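Local structure of transglutaminase elicitor (Phytophthora sojae, 3TW5) at residues A[161-166]-A[346-351]. The protein probably catalyses the joining of protein glutamine side chains to lysine amines, and acts as a molecular pattern eliciting plant innate immunity. The protein carries 1 engineered substitution. Numbering follows the deposited sequence.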
loop_
_atom_site.group_PDB
_atom_site.type_symbol
_atom_site.label_atom_id
_atom_site.label_comp_id
_atom_site.label_asym_id
_atom_site.label_seq_id
_atom_site.Cartn_x
_atom_site.Cartn_y
_atom_site.Cartn_z
ATOM N N VAL A 161 0.919 14.830 4.198
ATOM C CA VAL A 161 -0.260 14.232 3.563
ATOM C C VAL A 161 -0.477 12.772 3.987
ATOM O O VAL A 161 -1.614 12.319 4.099
ATOM C CB VAL A 161 -0.244 14.392 2.010
ATOM C CG1 VAL A 161 0.783 13.476 1.362
ATOM C CG2 VAL A 161 -1.626 14.142 1.425
ATOM N N SER A 162 0.609 12.049 4.246
ATOM C CA SER A 162 0.508 10.667 4.705
ATOM C C SER A 162 -0.183 10.579 6.063
ATOM O O SER A 162 -1.081 9.757 6.250
ATOM C CB SER A 162 1.884 9.999 4.755
ATOM O OG SER A 162 2.387 9.787 3.450
ATOM N N LEU A 163 0.228 11.436 6.996
ATOM C CA LEU A 163 -0.352 11.460 8.337
ATOM C C LEU A 163 -1.796 11.968 8.325
ATOM O O LEU A 163 -2.611 11.548 9.154
ATOM C CB LEU A 163 0.503 12.297 9.288
ATOM C CG LEU A 163 0.283 12.059 10.785
ATOM C CD1 LEU A 163 0.855 10.721 11.219
ATOM C CD2 LEU A 163 0.883 13.178 11.608
ATOM N N VAL A 164 -2.103 12.869 7.391
ATOM C CA VAL A 164 -3.474 13.329 7.188
ATOM C C VAL A 164 -4.362 12.126 6.899
ATOM O O VAL A 164 -5.376 11.925 7.567
ATOM C CB VAL A 164 -3.585 14.371 6.045
ATOM C CG1 VAL A 164 -5.039 14.564 5.614
ATOM C CG2 VAL A 164 -2.988 15.696 6.473
ATOM N N TYR A 165 -3.955 11.315 5.926
ATOM C CA TYR A 165 -4.704 10.124 5.525
ATOM C C TYR A 165 -4.886 9.123 6.661
ATOM O O TYR A 165 -5.873 8.388 6.687
ATOM C CB TYR A 165 -4.030 9.451 4.332
ATOM C CG TYR A 165 -4.487 9.970 2.990
ATOM C CD1 TYR A 165 -5.178 9.145 2.108
ATOM C CD2 TYR A 165 -4.228 11.281 2.601
ATOM C CE1 TYR A 165 -5.599 9.611 0.871
ATOM C CE2 TYR A 165 -4.644 11.756 1.367
ATOM C CZ TYR A 165 -5.326 10.914 0.508
ATOM O OH TYR A 165 -5.745 11.377 -0.715
ATOM N N ASP A 166 -3.939 9.096 7.594
ATOM C CA ASP A 166 -4.072 8.263 8.782
ATOM C C ASP A 166 -5.147 8.817 9.712
ATOM O O ASP A 166 -5.950 8.060 10.255
ATOM C CB ASP A 166 -2.745 8.154 9.531
ATOM C CG ASP A 166 -2.883 7.423 10.854
ATOM O OD1 ASP A 166 -2.984 6.180 10.848
ATOM O OD2 ASP A 166 -2.891 8.096 11.904
ATOM N N THR A 346 -7.135 16.654 11.362
ATOM C CA THR A 346 -6.764 15.463 12.119
ATOM C C THR A 346 -6.741 15.766 13.621
ATOM O O THR A 346 -6.628 16.925 14.025
ATOM C CB THR A 346 -5.390 14.932 11.632
ATOM O OG1 THR A 346 -5.503 14.518 10.267
ATOM C CG2 THR A 346 -4.904 13.752 12.461
ATOM N N SER A 347 -6.862 14.726 14.443
ATOM C CA SER A 347 -6.809 14.889 15.892
ATOM C C SER A 347 -5.427 15.337 16.378
ATOM O O SER A 347 -5.270 15.721 17.539
ATOM C CB SER A 347 -7.242 13.602 16.601
ATOM O OG SER A 347 -6.220 12.624 16.567
ATOM N N VAL A 348 -4.433 15.285 15.491
ATOM C CA VAL A 348 -3.090 15.793 15.797
ATOM C C VAL A 348 -2.984 17.288 15.487
ATOM O O VAL A 348 -2.001 17.936 15.846
ATOM C CB VAL A 348 -1.953 15.005 15.067
ATOM C CG1 VAL A 348 -2.138 13.503 15.217
ATOM C CG2 VAL A 348 -1.864 15.390 13.600
ATOM N N GLY A 349 -4.002 17.825 14.820
ATOM C CA GLY A 349 -4.043 19.241 14.477
ATOM C C GLY A 349 -3.590 19.519 13.061
ATOM O O GLY A 349 -3.279 20.658 12.710
ATOM N N LEU A 350 -3.560 18.470 12.247
ATOM C CA LEU A 350 -3.117 18.575 10.870
ATOM C C LEU A 350 -4.323 18.858 9.980
ATOM O O LEU A 350 -5.205 18.011 9.833
ATOM C CB LEU A 350 -2.415 17.276 10.464
ATOM C CG LEU A 350 -1.284 17.243 9.434
ATOM C CD1 LEU A 350 -0.223 18.295 9.690
ATOM C CD2 LEU A 350 -0.660 15.866 9.448
ATOM N N SER A 351 -4.365 20.061 9.411
ATOM C CA SER A 351 -5.450 20.462 8.519
ATOM C C SER A 351 -5.163 20.043 7.082
ATOM O O SER A 351 -4.125 20.403 6.521
ATOM C CB SER A 351 -5.668 21.977 8.578
ATOM O OG SER A 351 -6.509 22.408 7.517
#
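With its CG anti to the backbone N (chi1 -161°), Leu163 sets its branched end against Leu350 and Val348, while in Val164 CG1 is anti to the backbone N (chi1 165°), which leaves CG2 beside that N and against Leu350. The evidence for a shared apolar interface is that one methyl, Leu350 CD2, serves both helix residues. It lies 3.8 Å from Leu163 CB and equally close to Leu163 CD2, the two leucines crossing at about a right angle. From Val164, CG2 lies 3.8 Å from both CG and CD2 of Leu350, so Leu350 sits against neighbouring residues of one helical turn. Val348 adds a lighter touch, its CG2 standing 4.1 Å from the same Leu163 CD2. Thr346 and Val164 are the nearest CA pair, 6.3 Å apart; Thr346 OG1, 3.7 Å from Val164 O, is too distant to count as a hydrogen bond. The contact therefore rests on dispersion and burial, with 242 Å² removed from solvent.

Val348 lies within a type I beta turn from Thr346 to Gly349, closed by Gly349 N to Thr346 O at 2.9 Å, and Leu350 follows it. A second backbone bond, Thr346 N to Leu350 O, ties the turn's base. Ser351 follows at the N-cap of helix 352-364, its OG making weak bonds to the N atoms of Ala353 and Asp354. The interface thus joins helix 154-167 to the lead-in of helix 352-364, where Val164 also packs on Tyr352 and Val355, while helix 72-82 contributes Phe75 against Leu350 and Lys82 against Val348.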